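Ribokinase (Arabidopsis thaliana, PDB 6ILS) phosphorylates D-ribose at O-5 with ATP and a divalent cation, most likely magnesium, giving ribose 5-phosphate for nucleotide, histidine and tryptophan synthesis and the pentose phosphate pathway. Local coordinates at residues P3-V8 / Y54-V59; G39-N44 / Q142-D147; L279-A284 / K307-S312. One frame throughout, in Å; residues are numbered along the deposited sequence.

Contact 1. Residues P3-V8 / Y54-V59; sequences PPLVVV and YPTYFV
Tyr57, Leu5 and Val59 give up the most surface where segments 3-8 and 54-59 run side by side. Tyr57 turns its ring back along the strand, CG anti to its own carbonyl carbon (chi1 -74°), and presents the CD1-CE1 edge to the Pro4 ring: Pro4 CB lies 3.6 Å from Tyr57 CD1, close to the ring plane. The same tyrosine ring stacks on His83 and touches Ile132. Its backbone is gripped as well. Tyr57 N donates to Leu5 O at 2.9 Å, and Tyr57 O accepts from Val7 N in a nearly straight bond. Leu5 lies alongside Thr56, both side chains pointing the same way, so that Leu5 CD2 meets Thr56 OG1 at 3.7 Å and touches CG2 too; the threonine hydroxyl itself donates to Tyr54 O. The backbone bonds make a parallel ladder, the short strand segments approaching to 4.7 Å, part of the central sheet of the PfkB (ribokinase) fold, in which strand 5-8 is flanked on its other edge by strand 138-143. Leu5, Val7, Thr56 and Phe58 point to one face, where Ala46 of helix 41-51 packs on Val7, Thr56 and Phe58; Val6, Val8, Tyr57 and Val59 point to the other, under helix 131-134. There Val59 fits its CB against Val8 CG2 at 3.8 Å, while Val59 CG2 reaches diagonally to Val6 CG1, 4.0 Å away. Val59 N closes the ladder with a 2.7 Å bond to Val7 O. At the opposite end Leu5 N reaches Pro55 O, and the Tyr54 ring stands with its edge toward Leu5 N and Pro3 O; its hydroxyl donates to Pro3 O at 2.7 Å, approaching 29° out of the carbonyl plane.

Contact 2. Residues G39-N44 / Q142-D147; sequences GGKGAN and QREIPD. With RIB (alpha-D-ribofuranose), chain F.
Glu144 divides its carboxylate between protein and sugar: OE2 accepts the O1 hydroxyl of ribose at 2.6 Å, while OE1 takes the backbone N-H of Lys41 at 3.1 Å, on its syn side but 34° out of the carboxylate plane. OE1 is also bonded to Ser10 OG; these two bonds, with that of the sugar on OE2, would limit the rotation of the carboxylate. Lys41 crosses Glu144 at about a right angle; its CD passes 3.6 Å from Glu144 CD, and a bend at chi4 (-64°) carries NZ to ribose O5, 2.9 Å away. Gly39 and Gly40 lead into helix 41-51, with Gly40 as its N-cap, in a glycine-rich turn characteristic of the PfkB family. Gly40 N donates to ribose O3 at 3.0 Å, and Asn44 ND2 adds a weak bond to the same oxygen; Asn12, Asp14 and Asp259 complete the sugar's hydrogen-bonded surroundings. Behind this pocket wall Gln142 lays its CG on Lys41 CB at 3.8 Å. A bend at chi2 (74°) then brings its amide against the helix backbone, with OE1 3.4 Å from Gly42 CA, while NE2 is held by Gln45 OE1.

Contact 3. Residues L279-A284 / K307-S312; sequences LRFAAA and KLLKFS
Leu309 reaches from helix 302-312 against Arg280, Phe281 and Ala284 on helix 275-289, and has more surface buried here than any other residue. Its CB lies 4.0 Å from Arg280 NH2. CG, swung to the backbone N side (chi1 -74°), sits against Ala284 CB at 3.8 Å. From there the branches part. Leu309 CD1 meets the edge of the Phe281 ring, 3.8 Å from Phe281 CD1 and near the ring plane. CD2 comes closest to Arg280 O, 3.5 Å away; it also touches Ala284 CB at 3.7 Å and lies over the centre of one face of the Arg280 guanidinium, 3.7 Å from Arg280 CZ. The two side chains run antiparallel alongside one another, and Arg280 NH2 is modelled too close to Leu309 O for a normal hydrogen bond, so the detail there is doubtful. Arg280 NE, within the guanidinium and beside Leu309 CD2, is buried with no hydrogen-bonding partner in the model. One residue back, Leu308 CD2 rests 3.6 Å from Ala284 O. The two short helical segments cross at 108° with axes 9.6 Å apart, a steep helix-helix packing by which the C-terminal helix closes against helix 275-289 of the PfkB fold.

Overall arrangement
Contacts 1 and 2 both reach the central sheet, through neighbouring strands 5-8 and 138-143, and their centres lie 14 Å apart. They touch directly: Val7 CG1 packs 3.3 Å from Gly42 O and also meets Gln142 NE2, and Phe58 CE1 lies 3.7 Å from Gly42 C. Contact 1 thus backs the ribose-binding turn of contact 2, while the Phe58 side chain remains about 11 Å from the sugar. Contact 3 stands apart, its centre 23 Å from that of contact 1 and 26 Å from that of contact 2. Both contacts 2 and 3 come near the nucleotide: nearest side-chain atoms of Lys41 are about 5 Å from ATP, those of Leu308 about 7 Å.

Contact 1. Residues P3-V8 / Y54-V59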
ATOM      1  N   PRO B   3      35.292   0.226  -9.575  1.00 34.04           N
ATOM      2  CA  PRO B   3      34.563  -0.964  -9.130  1.00 30.63           C
ATOM      3  C   PRO B   3      33.402  -0.561  -8.228  1.00 23.69           C
ATOM      4  O   PRO B   3      33.596   0.097  -7.211  1.00 24.49           O
ATOM      5  CB  PRO B   3      35.628  -1.786  -8.383  1.00 30.99           C
ATOM      6  CG  PRO B   3      36.777  -0.840  -8.158  1.00 35.04           C
ATOM      7  CD  PRO B   3      36.735   0.128  -9.292  1.00 37.35           C
ATOM      8  N   PRO B   4      32.187  -0.934  -8.632  1.00 22.29           N
ATOM      9  CA  PRO B   4      30.987  -0.334  -8.056  1.00 22.82           C
ATOM     10  C   PRO B   4      30.631  -0.827  -6.675  1.00 21.69           C
ATOM     11  O   PRO B   4      31.013  -1.934  -6.263  1.00 19.25           O
ATOM     12  CB  PRO B   4      29.891  -0.747  -9.046  1.00 25.65           C
ATOM     13  CG  PRO B   4      30.384  -2.047  -9.599  1.00 25.81           C
ATOM     14  CD  PRO B   4      31.871  -1.862  -9.731  1.00 26.21           C
ATOM     15  N   LEU B   5      29.879   0.014  -5.965  1.00 18.52           N
ATOM     16  CA  LEU B   5      29.147  -0.441  -4.790  1.00 17.83           C
ATOM     17  C   LEU B   5      28.016  -1.329  -5.263  1.00 19.61           C
ATOM     18  O   LEU B   5      27.156  -0.904  -6.049  1.00 18.87           O
ATOM     19  CB  LEU B   5      28.592   0.736  -3.974  1.00 16.89           C
ATOM     20  CG  LEU B   5      27.471   0.406  -2.975  1.00 19.52           C
ATOM     21  CD1 LEU B   5      28.000  -0.456  -1.840  1.00 17.98           C
ATOM     22  CD2 LEU B   5      26.843   1.689  -2.419  1.00 17.80           C
ATOM     23  N   VAL B   6      28.010  -2.573  -4.798  1.00 16.04           N
ATOM     24  CA  VAL B   6      26.915  -3.472  -5.147  1.00 16.11           C
ATOM     25  C   VAL B   6      26.107  -3.864  -3.925  1.00 16.59           C
ATOM     26  O   VAL B   6      26.615  -4.458  -2.976  1.00 16.62           O
ATOM     27  CB  VAL B   6      27.423  -4.732  -5.853  1.00 18.87           C
ATOM     28  CG1 VAL B   6      26.248  -5.671  -6.141  1.00 20.93           C
ATOM     29  CG2 VAL B   6      28.134  -4.341  -7.117  1.00 21.40           C
ATOM     30  N   VAL B   7      24.834  -3.479  -3.944  1.00 14.03           N
ATOM     31  CA  VAL B   7      23.913  -3.748  -2.860  1.00 15.05           C
ATOM     32  C   VAL B   7      22.995  -4.879  -3.273  1.00 17.91           C
ATOM     33  O   VAL B   7      22.265  -4.769  -4.266  1.00 16.34           O
ATOM     34  CB  VAL B   7      23.056  -2.492  -2.503  1.00 16.18           C
ATOM     35  CG1 VAL B   7      22.148  -2.782  -1.317  1.00 15.42           C
ATOM     36  CG2 VAL B   7      23.971  -1.275  -2.231  1.00 16.90           C
ATOM     37  N   VAL B   8      23.044  -5.973  -2.527  1.00 14.76           N
ATOM     38  CA  VAL B   8      22.126  -7.063  -2.750  1.00 13.22           C
ATOM     39  C   VAL B   8      21.178  -7.089  -1.579  1.00 17.55           C
ATOM     40  O   VAL B   8      21.592  -7.237  -0.427  1.00 16.66           O
ATOM     41  CB  VAL B   8      22.856  -8.419  -2.893  1.00 17.09           C
ATOM     42  CG1 VAL B   8      21.833  -9.520  -3.237  1.00 16.80           C
ATOM     43  CG2 VAL B   8      23.936  -8.319  -3.974  1.00 16.93           C
ATOM     44  N   TYR B  54      28.785   7.564  -6.183  1.00 21.24           N
ATOM     45  CA  TYR B  54      29.648   6.385  -6.398  1.00 19.56           C
ATOM     46  C   TYR B  54      28.862   5.395  -7.258  1.00 21.80           C
ATOM     47  O   TYR B  54      27.710   5.245  -6.980  1.00 21.42           O
ATOM     48  CB  TYR B  54      30.110   5.726  -5.106  1.00 21.61           C
ATOM     49  CG  TYR B  54      31.289   4.831  -5.360  1.00 20.58           C
ATOM     50  CD1 TYR B  54      32.563   5.354  -5.443  1.00 22.59           C
ATOM     51  CD2 TYR B  54      31.122   3.485  -5.593  1.00 18.66           C
ATOM     52  CE1 TYR B  54      33.648   4.550  -5.714  1.00 23.90           C
ATOM     53  CE2 TYR B  54      32.195   2.670  -5.871  1.00 23.41           C
ATOM     54  CZ  TYR B  54      33.460   3.205  -5.938  1.00 25.51           C
ATOM     55  OH  TYR B  54      34.518   2.403  -6.201  1.00 27.39           O
ATOM     56  N   PRO B  55      29.457   4.798  -8.309  1.00 20.41           N
ATOM     57  CA  PRO B  55      28.769   3.861  -9.183  1.00 21.66           C
ATOM     58  C   PRO B  55      28.105   2.790  -8.316  1.00 22.13           C
ATOM     59  O   PRO B  55      28.797   2.109  -7.682  1.00 20.90           O
ATOM     60  CB  PRO B  55      29.889   3.194  -9.984  1.00 24.60           C
ATOM     61  CG  PRO B  55      31.008   4.174  -9.948  1.00 27.59           C
ATOM     62  CD  PRO B  55      30.843   4.980  -8.689  1.00 22.29           C
ATOM     63  N   THR B  56      26.787   2.678  -8.403  1.00 19.69           N
ATOM     64  CA  THR B  56      26.053   1.792  -7.495  1.00 19.07           C
ATOM     65  C   THR B  56      25.037   0.916  -8.231  1.00 20.02           C
ATOM     66  O   THR B  56      24.223   1.425  -9.008  1.00 20.57           O
ATOM     67  CB  THR B  56      25.316   2.615  -6.416  1.00 19.38           C
ATOM     68  OG1 THR B  56      26.273   3.349  -5.640  1.00 22.44           O
ATOM     69  CG2 THR B  56      24.520   1.707  -5.489  1.00 19.21           C
ATOM     70  N   TYR B  57      25.096  -0.392  -7.988  1.00 17.51           N
ATOM     71  CA  TYR B  57      24.152  -1.359  -8.521  1.00 19.35           C
ATOM     72  C   TYR B  57      23.276  -1.890  -7.397  1.00 20.66           C
ATOM     73  O   TYR B  57      23.767  -2.148  -6.297  1.00 18.22           O
ATOM     74  CB  TYR B  57      24.884  -2.549  -9.174  1.00 20.19           C
ATOM     75  CG  TYR B  57      25.504  -2.214 -10.497  1.00 21.35           C
ATOM     76  CD1 TYR B  57      26.672  -1.468 -10.564  1.00 22.30           C
ATOM     77  CD2 TYR B  57      24.915  -2.622 -11.684  1.00 22.28           C
ATOM     78  CE1 TYR B  57      27.238  -1.136 -11.771  1.00 28.46           C
ATOM     79  CE2 TYR B  57      25.477  -2.292 -12.904  1.00 23.63           C
ATOM     80  CZ  TYR B  57      26.637  -1.556 -12.940  1.00 26.65           C
ATOM     81  OH  TYR B  57      27.205  -1.224 -14.143  1.00 29.22           O
ATOM     82  N   PHE B  58      21.994  -2.086  -7.680  1.00 18.46           N
ATOM     83  CA  PHE B  58      21.102  -2.744  -6.743  1.00 17.87           C
ATOM     84  C   PHE B  58      20.692  -4.080  -7.339  1.00 19.80           C
ATOM     85  O   PHE B  58      20.170  -4.132  -8.457  1.00 18.79           O
ATOM     86  CB  PHE B  58      19.862  -1.878  -6.445  1.00 16.98           C
ATOM     87  CG  PHE B  58      18.821  -2.577  -5.607  1.00 15.16           C
ATOM     88  CD1 PHE B  58      19.140  -3.062  -4.343  1.00 15.46           C
ATOM     89  CD2 PHE B  58      17.531  -2.731  -6.067  1.00 15.91           C
ATOM     90  CE1 PHE B  58      18.211  -3.710  -3.555  1.00 17.12           C
ATOM     91  CE2 PHE B  58      16.575  -3.375  -5.283  1.00 20.69           C
ATOM     92  CZ  PHE B  58      16.911  -3.859  -4.015  1.00 18.86           C
ATOM     93  N   VAL B  59      20.956  -5.153  -6.598  1.00 19.04           N
ATOM     94  CA  VAL B  59      20.502  -6.485  -6.970  1.00 17.74           C
ATOM     95  C   VAL B  59      19.340  -6.896  -6.078  1.00 19.45           C
ATOM     96  O   VAL B  59      19.472  -7.036  -4.851  1.00 16.66           O
ATOM     97  CB  VAL B  59      21.636  -7.525  -6.856  1.00 17.23           C
ATOM     98  CG1 VAL B  59      21.122  -8.925  -7.256  1.00 20.02           C
ATOM     99  CG2 VAL B  59      22.823  -7.094  -7.685  1.00 19.99           C
TER

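Contact 2. Residues G39-N44 / Q142-D147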
ATOM      1  N   GLY B  39      11.238   2.404  -0.272  1.00 25.40           N
ATOM      2  CA  GLY B  39      12.100   2.091   0.851  1.00 22.43           C
ATOM      3  C   GLY B  39      12.591   0.658   0.792  1.00 18.44           C
ATOM      4  O   GLY B  39      12.713   0.073  -0.282  1.00 17.96           O
ATOM      5  N   GLY B  40      12.832   0.089   1.962  1.00 23.48           N
ATOM      6  CA  GLY B  40      13.518  -1.181   2.056  1.00 20.27           C
ATOM      7  C   GLY B  40      14.989  -0.928   2.330  1.00 17.53           C
ATOM      8  O   GLY B  40      15.592  -0.029   1.730  1.00 16.86           O
ATOM      9  N   LYS B  41      15.598  -1.742   3.193  1.00 18.26           N
ATOM     10  CA  LYS B  41      16.995  -1.478   3.576  1.00 17.26           C
ATOM     11  C   LYS B  41      17.934  -1.548   2.386  1.00 15.12           C
ATOM     12  O   LYS B  41      18.821  -0.729   2.265  1.00 16.29           O
ATOM     13  CB  LYS B  41      17.449  -2.441   4.691  1.00 13.40           C
ATOM     14  CG  LYS B  41      16.770  -2.094   6.001  1.00 20.77           C
ATOM     15  CD  LYS B  41      17.028  -3.067   7.130  1.00 21.72           C
ATOM     16  CE  LYS B  41      16.193  -2.632   8.358  1.00 23.53           C
ATOM     17  NZ  LYS B  41      16.618  -1.286   8.871  1.00 30.86           N
ATOM     18  N   GLY B  42      17.720  -2.492   1.479  1.00 14.82           N
ATOM     19  CA  GLY B  42      18.586  -2.625   0.324  1.00 15.11           C
ATOM     20  C   GLY B  42      18.438  -1.457  -0.631  1.00 15.78           C
ATOM     21  O   GLY B  42      19.431  -0.883  -1.055  1.00 14.44           O
ATOM     22  N   ALA B  43      17.198  -1.117  -0.982  1.00 16.63           N
ATOM     23  CA  ALA B  43      16.976  -0.006  -1.905  1.00 17.30           C
ATOM     24  C   ALA B  43      17.472   1.300  -1.274  1.00 14.78           C
ATOM     25  O   ALA B  43      18.038   2.139  -1.967  1.00 16.54           O
ATOM     26  CB  ALA B  43      15.477   0.108  -2.301  1.00 15.53           C
ATOM     27  N   ASN B  44      17.260   1.463   0.025  1.00 15.12           N
ATOM     28  CA  ASN B  44      17.748   2.664   0.727  1.00 17.55           C
ATOM     29  C   ASN B  44      19.248   2.800   0.606  1.00 18.67           C
ATOM     30  O   ASN B  44      19.776   3.876   0.337  1.00 15.36           O
ATOM     31  CB  ASN B  44      17.391   2.643   2.214  1.00 17.38           C
ATOM     32  CG  ASN B  44      15.929   2.888   2.471  1.00 17.11           C
ATOM     33  OD1 ASN B  44      15.186   3.307   1.587  1.00 17.85           O
ATOM     34  ND2 ASN B  44      15.510   2.673   3.715  1.00 20.57           N
ATOM     35  N   GLN B 142      21.873  -6.893   3.842  1.00 13.39           N
ATOM     36  CA  GLN B 142      21.117  -6.721   5.076  1.00 17.14           C
ATOM     37  C   GLN B 142      20.362  -8.025   5.362  1.00 17.60           C
ATOM     38  O   GLN B 142      20.626  -9.039   4.724  1.00 19.21           O
ATOM     39  CB  GLN B 142      20.135  -5.545   4.993  1.00 16.14           C
ATOM     40  CG  GLN B 142      20.643  -4.363   4.168  1.00 14.81           C
ATOM     41  CD  GLN B 142      20.603  -4.641   2.662  1.00 17.20           C
ATOM     42  OE1 GLN B 142      19.653  -5.254   2.136  1.00 15.66           O
ATOM     43  NE2 GLN B 142      21.632  -4.203   1.972  1.00 16.29           N
ATOM     44  N   ARG B 143      19.415  -7.995   6.293  1.00 17.09           N
ATOM     45  CA  ARG B 143      18.697  -9.225   6.614  1.00 21.88           C
ATOM     46  C   ARG B 143      17.214  -9.152   6.306  1.00 18.22           C
ATOM     47  O   ARG B 143      16.369  -9.444   7.152  1.00 21.89           O
ATOM     48  CB  ARG B 143      18.949  -9.581   8.062  1.00 23.17           C
ATOM     49  CG  ARG B 143      20.436  -9.751   8.289  1.00 24.30           C
ATOM     50  CD  ARG B 143      20.758 -10.806   9.316  1.00 34.02           C
ATOM     51  NE  ARG B 143      20.218 -12.128   8.990  1.00 34.64           N
ATOM     52  CZ  ARG B 143      19.493 -12.840   9.846  1.00 34.82           C
ATOM     53  NH1 ARG B 143      19.213 -12.329  11.039  1.00 32.71           N
ATOM     54  NH2 ARG B 143      19.034 -14.041   9.517  1.00 38.89           N
ATOM     55  N   GLU B 144      16.921  -8.795   5.060  1.00 16.56           N
ATOM     56  CA  GLU B 144      15.543  -8.684   4.565  1.00 15.69           C
ATOM     57  C   GLU B 144      15.359  -9.490   3.278  1.00 20.02           C
ATOM     58  O   GLU B 144      14.372  -9.315   2.557  1.00 18.28           O
ATOM     59  CB  GLU B 144      15.180  -7.198   4.338  1.00 19.44           C
ATOM     60  CG  GLU B 144      15.107  -6.387   5.620  1.00 19.02           C
ATOM     61  CD  GLU B 144      14.466  -4.999   5.438  1.00 23.00           C
ATOM     62  OE1 GLU B 144      14.561  -4.406   4.333  1.00 21.14           O
ATOM     63  OE2 GLU B 144      13.845  -4.518   6.410  1.00 23.32           O
ATOM     64  N   ILE B 145      16.331 -10.353   2.986  1.00 17.83           N
ATOM     65  CA  ILE B 145      16.217 -11.378   1.939  1.00 20.00           C
ATOM     66  C   ILE B 145      16.731 -12.701   2.561  1.00 22.08           C
ATOM     67  O   ILE B 145      17.298 -12.688   3.665  1.00 22.11           O
ATOM     68  CB  ILE B 145      17.010 -11.024   0.647  1.00 17.35           C
ATOM     69  CG1 ILE B 145      18.515 -11.126   0.896  1.00 16.33           C
ATOM     70  CG2 ILE B 145      16.630  -9.629   0.114  1.00 17.10           C
ATOM     71  CD1 ILE B 145      19.373 -10.939  -0.309  1.00 17.32           C
ATOM     72  N   PRO B 146      16.514 -13.844   1.885  1.00 22.36           N
ATOM     73  CA  PRO B 146      16.842 -15.110   2.575  1.00 24.09           C
ATOM     74  C   PRO B 146      18.315 -15.298   2.960  1.00 23.39           C
ATOM     75  O   PRO B 146      19.195 -14.930   2.206  1.00 20.17           O
ATOM     76  CB  PRO B 146      16.437 -16.178   1.549  1.00 24.64           C
ATOM     77  CG  PRO B 146      15.330 -15.538   0.778  1.00 23.45           C
ATOM     78  CD  PRO B 146      15.723 -14.080   0.663  1.00 22.67           C
ATOM     79  N   ASP B 147      18.550 -15.899   4.125  1.00 28.23           N
ATOM     80  CA  ASP B 147      19.897 -16.270   4.565  1.00 29.24           C
ATOM     81  C   ASP B 147      20.679 -16.970   3.459  1.00 24.91           C
ATOM     82  O   ASP B 147      21.869 -16.733   3.273  1.00 23.87           O
ATOM     83  CB  ASP B 147      19.827 -17.180   5.801  1.00 30.44           C
ATOM     84  CG  ASP B 147      19.433 -16.433   7.071  1.00 34.92           C
ATOM     85  OD1 ASP B 147      19.698 -15.219   7.165  1.00 33.60           O
ATOM     86  OD2 ASP B 147      18.866 -17.068   7.990  1.00 38.56           O
TER
HETATM   87  O5  RIB F 402      15.723   1.002   7.330  1.00 23.86           O
HETATM   88  C5  RIB F 402      14.533   1.449   6.736  1.00 29.46           C
HETATM   89  C4  RIB F 402      13.852   0.389   6.151  1.00 31.25           C
HETATM   90  O4  RIB F 402      13.615  -0.755   7.106  1.00 37.35           O
HETATM   91  C3  RIB F 402      12.386   0.927   5.855  1.00 35.27           C
HETATM   92  O3  RIB F 402      12.408   1.607   4.508  1.00 32.26           O
HETATM   93  C2  RIB F 402      11.612  -0.051   5.998  1.00 35.67           C
HETATM   94  O2  RIB F 402      11.013  -0.518   4.725  1.00 29.15           O
HETATM   95  C1  RIB F 402      12.477  -1.276   6.729  1.00 36.28           C
HETATM   96  O1  RIB F 402      12.690  -2.308   5.837  1.00 29.79           O

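Contact 3. Residues L279-A284 / K307-S312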
ATOM      1  N   LEU B 279      34.099   6.962   9.298  1.00 17.72           N
ATOM      2  CA  LEU B 279      33.117   7.171  10.350  1.00 17.73           C
ATOM      3  C   LEU B 279      32.551   8.591  10.342  1.00 17.76           C
ATOM      4  O   LEU B 279      31.353   8.793  10.536  1.00 16.22           O
ATOM      5  CB  LEU B 279      33.728   6.879  11.715  1.00 16.29           C
ATOM      6  CG  LEU B 279      33.795   5.421  12.175  1.00 20.53           C
ATOM      7  CD1 LEU B 279      34.380   5.346  13.577  1.00 20.91           C
ATOM      8  CD2 LEU B 279      32.413   4.773  12.166  1.00 17.16           C
ATOM      9  N   ARG B 280      33.427   9.571  10.149  1.00 16.88           N
ATOM     10  CA  ARG B 280      32.985  10.969  10.135  1.00 19.20           C
ATOM     11  C   ARG B 280      32.023  11.231   8.997  1.00 15.94           C
ATOM     12  O   ARG B 280      30.992  11.889   9.174  1.00 16.53           O
ATOM     13  CB  ARG B 280      34.189  11.914  10.009  1.00 21.11           C
ATOM     14  CG  ARG B 280      34.418  12.782  11.232  1.00 31.53           C
ATOM     15  CD  ARG B 280      35.342  13.961  10.903  1.00 32.17           C
ATOM     16  NE  ARG B 280      34.637  15.239  10.938  1.00 37.47           N
ATOM     17  CZ  ARG B 280      34.942  16.279  10.168  1.00 35.50           C
ATOM     18  NH1 ARG B 280      35.928  16.194   9.283  1.00 39.97           N
ATOM     19  NH2 ARG B 280      34.246  17.402  10.259  1.00 37.69           N
ATOM     20  N   PHE B 281      32.400  10.744   7.818  1.00 15.44           N
ATOM     21  CA  PHE B 281      31.604  10.884   6.600  1.00 14.03           C
ATOM     22  C   PHE B 281      30.239  10.232   6.756  1.00 16.29           C
ATOM     23  O   PHE B 281      29.211  10.821   6.406  1.00 13.60           O
ATOM     24  CB  PHE B 281      32.387  10.289   5.431  1.00 15.70           C
ATOM     25  CG  PHE B 281      31.734  10.435   4.097  1.00 16.71           C
ATOM     26  CD1 PHE B 281      31.906  11.603   3.346  1.00 16.80           C
ATOM     27  CD2 PHE B 281      30.982   9.396   3.563  1.00 13.60           C
ATOM     28  CE1 PHE B 281      31.316  11.733   2.092  1.00 21.10           C
ATOM     29  CE2 PHE B 281      30.390   9.516   2.318  1.00 19.32           C
ATOM     30  CZ  PHE B 281      30.556  10.702   1.573  1.00 21.09           C
ATOM     31  N   ALA B 282      30.217   9.024   7.317  1.00 13.77           N
ATOM     32  CA  ALA B 282      28.958   8.340   7.612  1.00 14.00           C
ATOM     33  C   ALA B 282      28.087   9.117   8.593  1.00 14.48           C
ATOM     34  O   ALA B 282      26.873   9.238   8.405  1.00 11.11           O
ATOM     35  CB  ALA B 282      29.242   6.896   8.168  1.00 13.18           C
ATOM     36  N   ALA B 283      28.705   9.656   9.646  1.00 10.66           N
ATOM     37  CA  ALA B 283      27.961  10.421  10.645  1.00 14.64           C
ATOM     38  C   ALA B 283      27.339  11.670  10.034  1.00 14.57           C
ATOM     39  O   ALA B 283      26.203  12.022  10.347  1.00 15.90           O
ATOM     40  CB  ALA B 283      28.873  10.786  11.800  1.00 14.58           C
ATOM     41  N   ALA B 284      28.086  12.334   9.163  1.00 13.25           N
ATOM     42  CA  ALA B 284      27.584  13.535   8.497  1.00 14.51           C
ATOM     43  C   ALA B 284      26.415  13.184   7.595  1.00 16.32           C
ATOM     44  O   ALA B 284      25.413  13.894   7.564  1.00 14.90           O
ATOM     45  CB  ALA B 284      28.701  14.207   7.692  1.00 13.61           C
ATOM     46  N   LYS B 307      30.250  19.416   2.883  1.00 20.58           N
ATOM     47  CA  LYS B 307      30.097  20.768   3.472  1.00 22.04           C
ATOM     48  C   LYS B 307      29.846  20.617   4.970  1.00 20.57           C
ATOM     49  O   LYS B 307      30.421  21.339   5.712  1.00 19.69           O
ATOM     50  CB  LYS B 307      28.975  21.542   2.791  1.00 24.65           C
ATOM     51  CG  LYS B 307      28.899  23.018   3.138  1.00 27.21           C
ATOM     52  CD  LYS B 307      27.679  23.707   2.581  1.00 32.45           C
ATOM     53  CE  LYS B 307      27.678  25.217   2.729  1.00 45.24           C
ATOM     54  NZ  LYS B 307      26.321  25.777   2.907  1.00 42.22           N
ATOM     55  N   LEU B 308      29.012  19.667   5.360  1.00 18.43           N
ATOM     56  CA  LEU B 308      28.757  19.512   6.790  1.00 20.86           C
ATOM     57  C   LEU B 308      30.047  19.110   7.493  1.00 22.37           C
ATOM     58  O   LEU B 308      30.331  19.573   8.593  1.00 22.56           O
ATOM     59  CB  LEU B 308      27.650  18.480   7.042  1.00 20.79           C
ATOM     60  CG  LEU B 308      27.166  18.294   8.482  1.00 19.80           C
ATOM     61  CD1 LEU B 308      26.719  19.637   9.158  1.00 18.95           C
ATOM     62  CD2 LEU B 308      26.029  17.283   8.518  1.00 16.65           C
ATOM     63  N   LEU B 309      30.846  18.273   6.845  1.00 18.32           N
ATOM     64  CA  LEU B 309      32.141  17.862   7.412  1.00 22.51           C
ATOM     65  C   LEU B 309      33.104  19.019   7.589  1.00 23.81           C
ATOM     66  O   LEU B 309      33.821  19.104   8.583  1.00 26.77           O
ATOM     67  CB  LEU B 309      32.804  16.808   6.524  1.00 20.99           C
ATOM     68  CG  LEU B 309      32.180  15.416   6.598  1.00 22.40           C
ATOM     69  CD1 LEU B 309      32.836  14.486   5.567  1.00 22.66           C
ATOM     70  CD2 LEU B 309      32.357  14.867   7.986  1.00 25.00           C
ATOM     71  N   LYS B 310      33.143  19.888   6.591  1.00 22.60           N
ATOM     72  CA  LYS B 310      33.999  21.054   6.639  1.00 24.29           C
ATOM     73  C   LYS B 310      33.668  21.902   7.856  1.00 26.05           C
ATOM     74  O   LYS B 310      34.566  22.352   8.562  1.00 25.57           O
ATOM     75  CB  LYS B 310      33.838  21.878   5.365  1.00 27.28           C
ATOM     76  CG  LYS B 310      34.835  23.013   5.232  1.00 31.87           C
ATOM     77  CD  LYS B 310      34.624  23.784   3.940  1.00 30.53           C
ATOM     78  CE  LYS B 310      35.529  25.002   3.886  1.00 37.16           C
ATOM     79  NZ  LYS B 310      35.279  25.818   2.662  1.00 40.68           N
ATOM     80  N   PHE B 311      32.374  22.093   8.107  1.00 25.82           N
ATOM     81  CA  PHE B 311      31.948  23.101   9.084  1.00 29.12           C
ATOM     82  C   PHE B 311      31.565  22.567  10.464  1.00 30.83           C
ATOM     83  O   PHE B 311      31.219  23.354  11.355  1.00 27.96           O
ATOM     84  CB  PHE B 311      30.798  23.918   8.482  1.00 25.43           C
ATOM     85  CG  PHE B 311      31.238  24.782   7.339  1.00 32.39           C
ATOM     86  CD1 PHE B 311      32.368  25.586   7.468  1.00 32.75           C
ATOM     87  CD2 PHE B 311      30.574  24.755   6.124  1.00 35.95           C
ATOM     88  CE1 PHE B 311      32.809  26.373   6.407  1.00 34.88           C
ATOM     89  CE2 PHE B 311      31.009  25.543   5.061  1.00 38.72           C
ATOM     90  CZ  PHE B 311      32.130  26.345   5.205  1.00 37.32           C
ATOM     91  N   SER B 312      31.684  21.258  10.664  1.00 28.58           N
ATOM     92  CA  SER B 312      31.265  20.623  11.919  1.00 32.08           C
ATOM     93  C   SER B 312      32.377  20.069  12.810  1.00 39.97           C
ATOM     94  O   SER B 312      32.225  20.053  14.038  1.00 40.55           O
ATOM     95  CB  SER B 312      30.296  19.470  11.627  1.00 31.27           C
ATOM     96  OG  SER B 312      28.999  19.960  11.381  1.00 36.21           O
TER